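Local coordinates for nucleoprotein (Human coronavirus NL63, PDB 5EPW) that probably packages the viral RNA genome into a helical ribonucleocapsid, this chain being the C-terminal domain, through which the nucleoprotein forms a dimer, at residues K23-R28 / Q38-R43; T31-V36 / G58-G63; N46-D51 / E114-F119; F78-V83 / Y96-L101. All coordinates share one frame; numbering follows the deposited sequence. Where two conformers were deposited one is given.

Contact 1: residues K23-R28 / Q38-R43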
loop_
_atom_site.group_PDB
_atom_site.type_symbol
_atom_site.label_atom_id
_atom_site.label_comp_id
_atom_site.label_asym_id
_atom_site.label_seq_id
_atom_site.Cartn_x
_atom_site.Cartn_y
_atom_site.Cartn_z
ATOM N N LYS B 23 -0.497 5.034 -17.482
ATOM C CA LYS B 23 0.187 5.315 -16.188
ATOM C C LYS B 23 0.978 4.117 -15.781
ATOM O O LYS B 23 0.618 3.018 -16.136
ATOM C CB LYS B 23 -0.816 5.663 -15.065
ATOM C CG LYS B 23 -1.636 6.904 -15.362
ATOM C CD LYS B 23 -2.966 6.933 -14.680
ATOM C CE LYS B 23 -2.902 7.722 -13.429
ATOM N NZ LYS B 23 -4.128 7.361 -12.615
ATOM N N PRO B 24 2.053 4.312 -14.963
ATOM C CA PRO B 24 2.783 3.201 -14.329
ATOM C C PRO B 24 1.741 2.298 -13.528
ATOM O O PRO B 24 0.748 2.809 -12.973
ATOM C CB PRO B 24 3.789 3.880 -13.398
ATOM C CG PRO B 24 3.751 5.357 -13.664
ATOM C CD PRO B 24 2.476 5.663 -14.439
ATOM N N ARG B 25 2.094 1.026 -13.431
ATOM C CA ARG B 25 1.122 0.066 -12.832
ATOM C C ARG B 25 0.756 0.425 -11.360
ATOM O O ARG B 25 -0.378 0.209 -10.923
ATOM C CB ARG B 25 1.760 -1.314 -12.888
ATOM C CG ARG B 25 0.847 -2.449 -12.398
ATOM C CD ARG B 25 1.416 -3.777 -12.830
ATOM N NE ARG B 25 0.779 -4.876 -12.087
ATOM C CZ ARG B 25 0.597 -6.112 -12.541
ATOM N NH1 ARG B 25 1.148 -6.527 -13.691
ATOM N NH2 ARG B 25 0.050 -7.045 -11.762
ATOM N N TRP B 26 1.664 1.030 -10.605
ATOM C CA TRP B 26 1.431 1.433 -9.248
ATOM C C TRP B 26 0.571 2.669 -9.048
ATOM O O TRP B 26 0.219 3.006 -7.929
ATOM C CB TRP B 26 2.764 1.574 -8.490
ATOM C CG TRP B 26 3.743 2.544 -9.067
ATOM C CD1 TRP B 26 3.872 3.841 -8.692
ATOM C CD2 TRP B 26 4.693 2.323 -10.127
ATOM N NE1 TRP B 26 4.854 4.426 -9.427
ATOM C CE2 TRP B 26 5.397 3.559 -10.328
ATOM C CE3 TRP B 26 5.123 1.176 -10.845
ATOM C CZ2 TRP B 26 6.477 3.678 -11.262
ATOM C CZ3 TRP B 26 6.201 1.323 -11.764
ATOM C CH2 TRP B 26 6.828 2.583 -11.951
ATOM N N LYS B 27 0.239 3.357 -10.165
ATOM C CA LYS B 27 -0.658 4.531 -10.115
ATOM C C LYS B 27 -1.990 4.360 -10.829
ATOM O O LYS B 27 -2.762 5.337 -10.923
ATOM C CB LYS B 27 0.090 5.707 -10.755
ATOM C CG LYS B 27 1.298 6.133 -9.965
ATOM C CD LYS B 27 1.088 6.483 -8.530
ATOM C CE LYS B 27 2.186 7.349 -7.839
ATOM N NZ LYS B 27 1.843 7.647 -6.439
ATOM N N ARG B 28 -2.318 3.099 -11.210
ATOM C CA ARG B 28 -3.599 2.872 -11.881
ATOM C C ARG B 28 -4.768 2.827 -10.933
ATOM O O ARG B 28 -4.634 2.383 -9.772
ATOM C CB ARG B 28 -3.504 1.605 -12.721
ATOM C CG ARG B 28 -2.411 1.688 -13.777
ATOM C CD ARG B 28 -2.285 0.434 -14.697
ATOM N NE ARG B 28 -1.133 0.627 -15.556
ATOM C CZ ARG B 28 -0.407 -0.337 -16.062
ATOM N NH1 ARG B 28 -0.595 -1.644 -15.839
ATOM N NH2 ARG B 28 0.691 0.022 -16.726
ATOM N N GLN B 38 -7.533 -5.675 -16.352
ATOM C CA GLN B 38 -6.929 -4.834 -17.346
ATOM C C GLN B 38 -5.764 -4.018 -16.762
ATOM O O GLN B 38 -4.717 -3.893 -17.341
ATOM C CB GLN B 38 -8.041 -3.962 -17.993
ATOM C CG GLN B 38 -9.135 -4.760 -18.768
ATOM C CD GLN B 38 -10.318 -3.857 -19.223
ATOM O OE1 GLN B 38 -11.287 -3.564 -18.478
ATOM N NE2 GLN B 38 -10.223 -3.371 -20.470
ATOM N N CYS B 39 -5.940 -3.465 -15.558
ATOM C CA CYS B 39 -4.917 -2.630 -14.943
ATOM C C CYS B 39 -3.798 -3.383 -14.252
ATOM O O CYS B 39 -2.674 -2.933 -14.285
ATOM C CB CYS B 39 -5.524 -1.705 -13.853
ATOM S SG CYS B 39 -6.640 -0.428 -14.479
ATOM N N PHE B 40 -4.124 -4.539 -13.652
ATOM C CA PHE B 40 -3.207 -5.270 -12.859
ATOM C C PHE B 40 -3.001 -6.658 -13.435
ATOM O O PHE B 40 -2.184 -6.846 -14.323
ATOM C CB PHE B 40 -3.618 -5.207 -11.368
ATOM C CG PHE B 40 -3.851 -3.811 -10.854
ATOM C CD1 PHE B 40 -2.840 -2.901 -10.828
ATOM C CD2 PHE B 40 -5.064 -3.394 -10.383
ATOM C CE1 PHE B 40 -3.068 -1.596 -10.316
ATOM C CE2 PHE B 40 -5.315 -2.075 -9.903
ATOM C CZ PHE B 40 -4.273 -1.179 -9.933
ATOM N N GLY B 41 -3.833 -7.546 -13.081
ATOM C CA GLY B 41 -3.851 -8.928 -13.636
ATOM C C GLY B 41 -4.859 -9.770 -12.906
ATOM O O GLY B 41 -5.622 -9.292 -12.068
ATOM N N PRO B 42 -4.972 -11.079 -13.241
ATOM C CA PRO B 42 -5.901 -11.943 -12.668
ATOM C C PRO B 42 -5.640 -12.202 -11.194
ATOM O O PRO B 42 -4.479 -12.093 -10.727
ATOM C CB PRO B 42 -5.719 -13.216 -13.526
ATOM C CG PRO B 42 -4.312 -13.170 -13.983
ATOM C CD PRO B 42 -4.049 -11.726 -14.206
ATOM N N ARG B 43 -6.677 -12.471 -10.436
ATOM C CA ARG B 43 -6.510 -12.858 -9.008
ATOM C C ARG B 43 -5.707 -14.161 -8.917
ATOM O O ARG B 43 -6.015 -15.154 -9.679
ATOM C CB ARG B 43 -7.820 -13.117 -8.349
ATOM C CG ARG B 43 -8.787 -11.896 -8.356
ATOM C CD ARG B 43 -8.256 -10.651 -7.590
ATOM N NE ARG B 43 -7.397 -9.946 -8.479
ATOM C CZ ARG B 43 -6.439 -9.090 -8.055
ATOM N NH1 ARG B 43 -5.603 -8.560 -8.971
ATOM N NH2 ARG B 43 -6.328 -8.744 -6.779
#
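In the N-terminal arm of the coronavirus nucleoprotein C-terminal domain, Arg28 and Arg25 of a loop with a 3-10 turn pack against the end of helix 36-39, where the chain leaves the helix at Phe40, just after Cys39. Arg28 carries the one direct hydrogen bond: NH1 gives a nearly straight bond, 2.9 Å long, to Cys39 O, which lies in the guanidinium plane. The other edge of the same group, NE and NH2, grips Lys23 O side-on, so three bonds fix its rotation. The Phe40 ring turns its edge to two carbonyls, with CE1 3.3 Å from Arg25 O and CZ 3.6 Å from Arg28 O. Arg25 swings an extended chain past the ring, CG anti to the backbone N (chi1 -176°), and lays one guanidinium face over Phe40 O; its NH2 forms a salt bridge with Asp80 of the second subunit. The contact thus joins the arm to the end of helix 36-39, and the neighbouring Trp26 packs on Tyr98 in strand 91-103 of the second subunit.

Contact 2: residues T31-V36 / G58-G63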
loop_
_atom_site.group_PDB
_atom_site.type_symbol
_atom_site.label_atom_id
_atom_site.label_comp_id
_atom_site.label_asym_id
_atom_site.label_seq_id
_atom_site.Cartn_x
_atom_site.Cartn_y
_atom_site.Cartn_z
ATOM N N THR B 31 -11.687 0.732 -12.825
ATOM C CA THR B 31 -13.115 1.050 -12.943
ATOM C C THR B 31 -13.741 0.002 -13.845
ATOM O O THR B 31 -13.059 -0.810 -14.370
ATOM C CB THR B 31 -13.320 2.416 -13.593
ATOM O OG1 THR B 31 -12.797 2.380 -14.884
ATOM C CG2 THR B 31 -12.624 3.526 -12.812
ATOM N N ARG B 32 -15.059 0.028 -14.031
ATOM C CA ARG B 32 -15.696 -0.929 -14.935
ATOM C C ARG B 32 -15.128 -0.843 -16.338
ATOM O O ARG B 32 -14.888 -1.852 -17.009
ATOM C CB ARG B 32 -17.206 -0.664 -14.981
ATOM C CG ARG B 32 -17.876 -1.417 -16.117
ATOM C CD ARG B 32 -18.665 -2.586 -15.686
ATOM N NE ARG B 32 -20.089 -2.270 -15.597
ATOM C CZ ARG B 32 -20.938 -2.898 -14.777
ATOM N NH1 ARG B 32 -20.514 -3.872 -13.971
ATOM N NH2 ARG B 32 -22.224 -2.535 -14.740
ATOM N N GLU B 33 -14.828 0.386 -16.776
ATOM C CA GLU B 33 -14.251 0.695 -18.103
ATOM C C GLU B 33 -12.876 0.071 -18.305
ATOM O O GLU B 33 -12.529 -0.433 -19.347
ATOM C CB GLU B 33 -14.165 2.221 -18.281
ATOM C CG GLU B 33 -15.409 3.020 -17.842
ATOM C CD GLU B 33 -15.482 3.364 -16.363
ATOM O OE1 GLU B 33 -16.342 2.801 -15.704
ATOM O OE2 GLU B 33 -14.721 4.233 -15.865
ATOM N N GLU B 34 -12.034 0.115 -17.243
ATOM C CA GLU B 34 -10.685 -0.461 -17.302
ATOM C C GLU B 34 -10.480 -1.126 -15.919
ATOM O O GLU B 34 -10.104 -0.505 -14.900
ATOM C CB GLU B 34 -9.632 0.609 -17.489
ATOM C CG GLU B 34 -9.601 1.220 -18.913
ATOM C CD GLU B 34 -8.363 2.074 -19.113
ATOM O OE1 GLU B 34 -8.354 3.126 -18.492
ATOM O OE2 GLU B 34 -7.421 1.659 -19.851
ATOM N N ASN B 35 -10.810 -2.402 -15.912
ATOM C CA ASN B 35 -11.018 -3.097 -14.635
ATOM C C ASN B 35 -9.710 -3.655 -14.016
ATOM O O ASN B 35 -8.609 -3.346 -14.471
ATOM C CB ASN B 35 -12.123 -4.121 -14.799
ATOM C CG ASN B 35 -11.696 -5.310 -15.641
ATOM O OD1 ASN B 35 -10.485 -5.641 -15.827
ATOM N ND2 ASN B 35 -12.742 -5.976 -16.230
ATOM N N VAL B 36 -9.876 -4.421 -12.953
ATOM C CA VAL B 36 -8.727 -4.908 -12.229
ATOM C C VAL B 36 -7.824 -5.838 -13.085
ATOM O O VAL B 36 -6.610 -5.839 -12.953
ATOM C CB VAL B 36 -9.162 -5.589 -10.904
ATOM C CG1 VAL B 36 -8.032 -6.338 -10.220
ATOM C CG2 VAL B 36 -9.768 -4.554 -10.014
ATOM N N GLY B 58 -13.697 -2.417 -9.894
ATOM C CA GLY B 58 -12.595 -1.682 -9.264
ATOM C C GLY B 58 -13.077 -0.766 -8.153
ATOM O O GLY B 58 -13.886 -1.177 -7.231
ATOM N N VAL B 59 -12.518 0.460 -8.096
ATOM C CA VAL B 59 -12.903 1.434 -7.054
ATOM C C VAL B 59 -14.372 1.882 -7.100
ATOM O O VAL B 59 -14.848 2.469 -6.155
ATOM C CB VAL B 59 -11.942 2.625 -7.022
ATOM C CG1 VAL B 59 -10.460 2.148 -6.839
ATOM C CG2 VAL B 59 -12.158 3.564 -8.216
ATOM N N ASP B 60 -15.046 1.590 -8.195
ATOM C CA ASP B 60 -16.488 1.902 -8.319
ATOM C C ASP B 60 -17.364 0.819 -7.785
ATOM O O ASP B 60 -18.649 0.938 -7.735
ATOM C CB ASP B 60 -16.787 2.269 -9.750
ATOM C CG ASP B 60 -16.153 3.618 -10.150
ATOM O OD1 ASP B 60 -15.713 4.400 -9.302
ATOM O OD2 ASP B 60 -15.988 3.743 -11.322
ATOM N N ALA B 61 -16.800 -0.292 -7.346
ATOM C CA ALA B 61 -17.603 -1.333 -6.662
ATOM C C ALA B 61 -18.201 -0.719 -5.395
ATOM O O ALA B 61 -17.513 0.038 -4.687
ATOM C CB ALA B 61 -16.767 -2.499 -6.304
ATOM N N LYS B 62 -19.500 -1.048 -5.090
ATOM C CA LYS B 62 -20.124 -0.351 -4.012
ATOM C C LYS B 62 -19.529 -0.712 -2.649
ATOM O O LYS B 62 -19.603 0.092 -1.678
ATOM C CB LYS B 62 -21.666 -0.577 -3.964
ATOM C CG LYS B 62 -22.331 0.079 -5.225
ATOM C CD LYS B 62 -22.322 1.593 -5.032
ATOM C CE LYS B 62 -23.313 2.203 -6.010
ATOM N NZ LYS B 62 -23.104 1.725 -7.412
ATOM N N GLY B 63 -18.849 -1.875 -2.605
ATOM C CA GLY B 63 -18.116 -2.314 -1.352
ATOM C C GLY B 63 -16.775 -1.618 -1.140
ATOM O O GLY B 63 -16.193 -1.700 -0.019
HETATM O O HOH W 1 -16.955 2.014 -13.057
#
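Thr31 and Gly58 bring two irregular loops together, their CA atoms 4.6 Å apart. The first loop folds back on itself through a bond of 2.9 Å from Thr31 N to Glu34 O, then enters helix 36-39 with Asn35 as its N-cap; the second leaves helix 52-57 at Gly58, whose positive phi (52°) turns the chain. Gly58 has no side chain, and its CA comes to 4.4 Å from Thr31 N. Val36 CG2 reaches Gly58 CA at 4.1 Å. Thr31 and Asp60 run side by side, pointing the same way, with the methyl CG2 of Thr31 3.7 Å from Asp60 OD2. In the conformer given, Glu33 OE1 comes to 4.5 Å from Asp60 OD2, and one water serves both: it donates to Glu33 OE1 at 2.8 Å and to Asp60 OD2 at 2.6 Å while accepting from Arg32 N. With Glu33 in this conformer, two acids so close would be expected to raise each other's pKa somewhat, and the shared water may ease their repulsion.

Contact 3: residues N46-D51 / E114-F119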
loop_
_atom_site.group_PDB
_atom_site.type_symbol
_atom_site.label_atom_id
_atom_site.label_comp_id
_atom_site.label_asym_id
_atom_site.label_seq_id
_atom_site.Cartn_x
_atom_site.Cartn_y
_atom_site.Cartn_z
ATOM N N ASN B 46 -0.603 -14.458 -5.252
ATOM C CA ASN B 46 0.290 -13.271 -5.051
ATOM C C ASN B 46 -0.463 -11.944 -5.293
ATOM O O ASN B 46 0.119 -10.883 -5.130
ATOM C CB ASN B 46 1.536 -13.373 -5.897
ATOM C CG ASN B 46 2.586 -14.313 -5.308
ATOM O OD1 ASN B 46 3.250 -13.945 -4.305
ATOM N ND2 ASN B 46 2.606 -15.564 -5.763
ATOM N N HIS B 47 -1.709 -12.023 -5.721
ATOM C CA HIS B 47 -2.568 -10.863 -6.020
ATOM C C HIS B 47 -3.995 -11.221 -5.632
ATOM O O HIS B 47 -4.808 -11.597 -6.500
ATOM C CB HIS B 47 -2.467 -10.455 -7.528
ATOM C CG HIS B 47 -1.086 -10.395 -8.057
ATOM N ND1 HIS B 47 -0.358 -11.508 -8.445
ATOM C CD2 HIS B 47 -0.284 -9.337 -8.269
ATOM C CE1 HIS B 47 0.813 -11.128 -8.889
ATOM N NE2 HIS B 47 0.926 -9.818 -8.768
ATOM N N ASN B 48 -4.244 -11.325 -4.326
ATOM C CA ASN B 48 -5.351 -12.177 -3.849
ATOM C C ASN B 48 -6.633 -11.450 -3.393
ATOM O O ASN B 48 -7.587 -12.123 -2.959
ATOM C CB ASN B 48 -4.890 -13.143 -2.735
ATOM C CG ASN B 48 -4.341 -12.482 -1.557
ATOM O OD1 ASN B 48 -3.576 -11.484 -1.606
ATOM N ND2 ASN B 48 -4.693 -12.982 -0.377
ATOM N N MET B 49 -6.652 -10.109 -3.338
ATOM C CA MET B 49 -7.792 -9.416 -2.847
ATOM C C MET B 49 -8.853 -9.156 -3.935
ATOM O O MET B 49 -8.596 -8.727 -5.042
ATOM C CB MET B 49 -7.380 -8.011 -2.363
ATOM C CG MET B 49 -6.445 -8.035 -1.134
ATOM S SD MET B 49 -6.998 -9.007 0.282
ATOM C CE MET B 49 -8.421 -8.021 0.715
ATOM N N GLY B 50 -10.114 -9.444 -3.547
ATOM C CA GLY B 50 -11.281 -8.942 -4.266
ATOM C C GLY B 50 -12.110 -10.094 -4.910
ATOM O O GLY B 50 -11.614 -10.930 -5.646
ATOM N N ASP B 51 -13.400 -9.958 -4.616
ATOM C CA ASP B 51 -14.349 -10.803 -5.288
ATOM C C ASP B 51 -14.688 -10.400 -6.702
ATOM O O ASP B 51 -14.119 -9.441 -7.246
ATOM C CB ASP B 51 -15.613 -10.918 -4.363
ATOM C CG ASP B 51 -16.457 -9.667 -4.268
ATOM O OD1 ASP B 51 -16.337 -8.779 -5.133
ATOM O OD2 ASP B 51 -17.228 -9.468 -3.287
ATOM N N GLU B 114 -13.543 -11.041 4.231
ATOM C CA GLU B 114 -14.300 -11.630 3.149
ATOM C C GLU B 114 -13.656 -11.541 1.800
ATOM O O GLU B 114 -13.756 -12.409 0.954
ATOM C CB GLU B 114 -15.728 -10.973 3.072
ATOM C CG GLU B 114 -16.785 -11.712 3.892
ATOM C CD GLU B 114 -18.043 -10.861 4.151
ATOM O OE1 GLU B 114 -18.341 -9.932 3.361
ATOM O OE2 GLU B 114 -18.683 -11.054 5.238
ATOM N N GLN B 115 -12.919 -10.444 1.577
ATOM C CA GLN B 115 -12.305 -10.206 0.319
ATOM C C GLN B 115 -10.915 -10.948 0.151
ATOM O O GLN B 115 -10.427 -10.961 -0.998
ATOM C CB GLN B 115 -12.083 -8.701 0.039
ATOM C CG GLN B 115 -13.440 -7.996 0.049
ATOM C CD GLN B 115 -14.262 -8.378 -1.136
ATOM O OE1 GLN B 115 -13.792 -8.390 -2.308
ATOM N NE2 GLN B 115 -15.572 -8.697 -0.874
ATOM N N ILE B 116 -10.298 -11.381 1.252
ATOM C CA ILE B 116 -8.968 -11.986 1.179
ATOM C C ILE B 116 -9.098 -13.297 0.465
ATOM O O ILE B 116 -9.833 -14.210 0.939
ATOM C CB ILE B 116 -8.359 -12.187 2.571
ATOM C CG1 ILE B 116 -8.180 -10.934 3.294
ATOM C CG2 ILE B 116 -7.053 -12.940 2.431
ATOM C CD1 ILE B 116 -7.667 -11.058 4.699
ATOM N N SER B 117 -8.417 -13.475 -0.646
ATOM C CA SER B 117 -8.495 -14.632 -1.485
ATOM C C SER B 117 -9.923 -15.068 -1.819
ATOM O O SER B 117 -10.279 -16.313 -1.913
ATOM C CB SER B 117 -7.715 -15.808 -0.784
ATOM O OG SER B 117 -6.302 -15.459 -0.660
ATOM N N ALA B 118 -10.726 -14.063 -2.106
ATOM C CA ALA B 118 -12.089 -14.289 -2.551
ATOM C C ALA B 118 -12.214 -15.096 -3.795
ATOM O O ALA B 118 -13.233 -15.860 -4.022
ATOM C CB ALA B 118 -12.823 -12.997 -2.624
ATOM N N PHE B 119 -11.253 -15.095 -4.699
ATOM C CA PHE B 119 -11.192 -15.885 -5.881
ATOM C C PHE B 119 -11.244 -17.396 -5.564
ATOM O O PHE B 119 -11.666 -18.110 -6.475
ATOM C CB PHE B 119 -9.965 -15.573 -6.762
ATOM C CG PHE B 119 -8.665 -16.145 -6.265
ATOM C CD1 PHE B 119 -7.906 -15.491 -5.299
ATOM C CD2 PHE B 119 -8.134 -17.322 -6.797
ATOM C CE1 PHE B 119 -6.669 -16.053 -4.820
ATOM C CE2 PHE B 119 -6.891 -17.845 -6.381
ATOM C CZ PHE B 119 -6.173 -17.217 -5.364
HETATM O O HOH W 2 -9.641 -12.628 -4.767
#
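Asp51 and Gln115 are joined by a pair of hydrogen bonds that uses both ends of the Gln115 amide. Gln115 OE1 accepts from Asp51 N at 2.8 Å, and Gln115 NE2 donates almost straight to Asp51 OD2 at 3.0 Å, meeting it from above the carboxylate plane. The amide and carboxylate stand 81° apart; a chain bent at chi2 (-70°) folds the Gln115 amide back toward Asp51. Beside this pair, Gly50 N bonds to Gln115 O at 3.0 Å, and Met49 and Ile116 form a single beta bridge. Asn48 ND2 gives a straight bond of 3.0 Å to Ser117 OG, while Asn48 OD1 accepts from Val83 N of the second subunit. One water ties Asn48 O and Gly50 O to Phe119 N. Around these bonds, Met49 SD lies 3.8 Å from Ile116 CG1 as the two side chains run alongside, the Ala118 methyl sits against Gly50 and Asp51, and the Phe119 ring turns its edge to Asn48 CB. Because Asp51 is also the N-cap of helix 52-57, with OD1 bonded to Leu54 N, its carboxylate is held at both oxygens; these bonds and the helix end would be expected to favour the charged form.

Contact 4: residues F78-V83 / Y96-L101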
loop_
_atom_site.group_PDB
_atom_site.type_symbol
_atom_site.label_atom_id
_atom_site.label_comp_id
_atom_site.label_asym_id
_atom_site.label_seq_id
_atom_site.Cartn_x
_atom_site.Cartn_y
_atom_site.Cartn_z
ATOM N N PHE B 78 4.973 4.725 2.948
ATOM C CA PHE B 78 6.391 5.100 2.821
ATOM C C PHE B 78 7.143 5.003 4.151
ATOM O O PHE B 78 8.227 4.430 4.215
ATOM C CB PHE B 78 6.496 6.517 2.264
ATOM C CG PHE B 78 7.901 6.958 1.907
ATOM C CD1 PHE B 78 8.492 6.597 0.738
ATOM C CD2 PHE B 78 8.559 7.699 2.805
ATOM C CE1 PHE B 78 9.809 7.002 0.450
ATOM C CE2 PHE B 78 9.840 8.162 2.549
ATOM C CZ PHE B 78 10.453 7.825 1.391
ATOM N N PHE B 79 6.611 5.636 5.155
ATOM C CA PHE B 79 7.306 5.829 6.430
ATOM C C PHE B 79 7.113 4.697 7.387
ATOM O O PHE B 79 7.808 4.637 8.453
ATOM C CB PHE B 79 6.888 7.126 7.118
ATOM C CG PHE B 79 7.372 8.361 6.453
ATOM C CD1 PHE B 79 8.740 8.634 6.355
ATOM C CD2 PHE B 79 6.465 9.246 5.813
ATOM C CE1 PHE B 79 9.217 9.761 5.728
ATOM C CE2 PHE B 79 6.933 10.423 5.227
ATOM C CZ PHE B 79 8.289 10.685 5.227
ATOM N N ASP B 80 6.204 3.756 7.156
ATOM C CA ASP B 80 5.840 2.770 8.166
ATOM C C ASP B 80 5.850 1.345 7.600
ATOM O O ASP B 80 5.272 0.441 8.189
ATOM C CB ASP B 80 4.529 3.137 8.876
ATOM C CG ASP B 80 4.327 2.436 10.214
ATOM O OD1 ASP B 80 5.378 2.333 10.924
ATOM O OD2 ASP B 80 3.160 2.202 10.565
ATOM N N SER B 81 6.638 1.133 6.537
ATOM C CA SER B 81 6.920 -0.190 5.912
ATOM C C SER B 81 8.395 -0.545 6.032
ATOM O O SER B 81 9.286 0.317 6.177
ATOM C CB SER B 81 6.589 -0.180 4.389
ATOM O OG SER B 81 5.202 0.095 4.112
ATOM N N GLU B 82 8.660 -1.804 5.799
ATOM C CA GLU B 82 10.015 -2.252 5.493
ATOM C C GLU B 82 10.119 -2.321 3.981
ATOM O O GLU B 82 9.393 -3.077 3.312
ATOM C CB GLU B 82 10.319 -3.648 6.122
ATOM C CG GLU B 82 11.738 -4.156 5.813
ATOM C CD GLU B 82 12.121 -5.387 6.637
ATOM O OE1 GLU B 82 11.357 -5.755 7.516
ATOM O OE2 GLU B 82 13.220 -5.924 6.347
ATOM N N VAL B 83 11.089 -1.607 3.365
ATOM C CA VAL B 83 11.263 -1.529 1.963
ATOM C C VAL B 83 12.594 -2.102 1.497
ATOM O O VAL B 83 13.612 -1.866 2.192
ATOM C CB VAL B 83 11.166 -0.047 1.481
ATOM C CG1 VAL B 83 11.498 0.095 -0.019
ATOM C CG2 VAL B 83 9.823 0.587 1.768
ATOM N N TYR B 96 7.498 -3.347 -0.805
ATOM C CA TYR B 96 6.978 -2.805 0.440
ATOM C C TYR B 96 6.352 -3.950 1.224
ATOM O O TYR B 96 5.453 -4.620 0.694
ATOM C CB TYR B 96 5.926 -1.724 0.223
ATOM C CG TYR B 96 6.353 -0.442 -0.451
ATOM C CD1 TYR B 96 6.495 -0.369 -1.842
ATOM C CD2 TYR B 96 6.458 0.734 0.339
ATOM C CE1 TYR B 96 6.760 0.866 -2.429
ATOM C CE2 TYR B 96 6.708 1.983 -0.260
ATOM C CZ TYR B 96 6.900 1.989 -1.607
ATOM O OH TYR B 96 7.143 3.232 -2.220
ATOM N N THR B 97 6.786 -4.099 2.465
ATOM C CA THR B 97 6.079 -5.077 3.372
ATOM C C THR B 97 5.526 -4.221 4.472
ATOM O O THR B 97 6.290 -3.541 5.251
ATOM C CB THR B 97 7.081 -6.119 3.935
ATOM O OG1 THR B 97 7.659 -6.828 2.844
ATOM C CG2 THR B 97 6.286 -7.126 4.824
ATOM N N TYR B 98 4.209 -4.141 4.590
ATOM C CA TYR B 98 3.510 -3.215 5.512
ATOM C C TYR B 98 2.639 -4.082 6.460
ATOM O O TYR B 98 1.801 -4.828 5.963
ATOM C CB TYR B 98 2.680 -2.187 4.712
ATOM C CG TYR B 98 1.925 -1.256 5.641
ATOM C CD1 TYR B 98 2.580 -0.210 6.245
ATOM C CD2 TYR B 98 0.615 -1.550 6.016
ATOM C CE1 TYR B 98 1.894 0.609 7.220
ATOM C CE2 TYR B 98 -0.051 -0.745 6.905
ATOM C CZ TYR B 98 0.573 0.314 7.485
ATOM O OH TYR B 98 -0.138 1.078 8.393
ATOM N N LYS B 99 2.768 -3.862 7.758
ATOM C CA LYS B 99 1.983 -4.601 8.762
ATOM C C LYS B 99 1.140 -3.597 9.552
ATOM O O LYS B 99 1.654 -2.563 9.995
ATOM C CB LYS B 99 2.928 -5.292 9.704
ATOM C CG LYS B 99 3.678 -6.388 8.991
ATOM C CD LYS B 99 4.726 -7.055 9.900
ATOM C CE LYS B 99 5.545 -8.067 9.129
ATOM N NZ LYS B 99 6.445 -8.801 10.131
ATOM N N MET B 100 -0.119 -3.930 9.754
ATOM C CA MET B 100 -1.029 -3.075 10.575
ATOM C C MET B 100 -1.846 -3.959 11.466
ATOM O O MET B 100 -2.278 -5.074 11.115
ATOM C CB MET B 100 -1.924 -2.203 9.707
ATOM C CG MET B 100 -2.721 -2.966 8.646
ATOM S SD MET B 100 -3.618 -1.933 7.456
ATOM C CE MET B 100 -5.226 -1.749 8.304
ATOM N N LEU B 101 -1.969 -3.451 12.716
ATOM C CA LEU B 101 -2.821 -4.149 13.753
ATOM C C LEU B 101 -4.254 -3.528 13.813
ATOM O O LEU B 101 -4.370 -2.328 14.102
ATOM C CB LEU B 101 -2.132 -4.000 15.157
ATOM C CG LEU B 101 -0.825 -4.738 15.257
ATOM C CD1 LEU B 101 -0.120 -4.341 16.575
ATOM C CD2 LEU B 101 -0.978 -6.211 15.115
HETATM O O HOH W 3 3.277 -0.549 10.453
HETATM O O HOH W 4 4.889 -2.173 8.783
HETATM O O HOH W 5 1.163 3.189 9.161
HETATM O O HOH W 6 0.692 0.283 11.241
HETATM O O HOH W 7 10.040 -5.576 2.294
#
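Tyr98 sets the CD1 corner of its ring against the turn that leads from helix 74-79 into strand 82-88: CD1 lies 3.4 Å from Ser81 OG, which sits at the ring edge, and 3.4 Å from Asp80 O. Ser81 OG is itself hydrogen-bonded to Leu77 O of helix 74-79. With CG anti to the backbone N (chi1 178°), the ring reaches back to Asp80, whose carboxylate is turned 74° from it. A water donates to Asp80 OD2 and accepts from Tyr98 OH, both at 2.6 Å. Further along, Glu82 and Thr97 form an antiparallel hydrogen-bonded pair, Glu82 N to Thr97 O at 3.0 Å and Thr97 N to Glu82 O at 2.9 Å. Val83 and Tyr96, the next, non-hydrogen-bonded pair, run alongside each other, with Val83 CG2 3.7 Å from Tyr96 CD2. Where the direct strand bonds stop, water takes over between Asp80 and Lys99. Asp80 OD1 forms a salt bridge with Arg25 of the second subunit, and this partner together with the waters would be expected to keep the buried carboxylate ionised.

Contacts 1 and 2 interleave along the chain and touch around helix 36-39, their centres about 12 Å apart. Contact 3 lies about 15 Å from the centre of each; it touches contact 1, where Arg43 NH2 reaches Met49 O, and brings the end of helix 109-115 back to the loop before helix 52-57. The hairpin of strands 82-88 and 91-103, with contact 4 at its base, falls in the sequence between the two halves of contact 3. Contact 4 is about 26 Å from contact 2, centre to centre, on the opposite side of the chain's centre. All four reach the second subunit, and strand 91-103 pairs antiparallel with a strand of that chain, so the sheet runs on across the interface, consistent with the domain's role in dimerization.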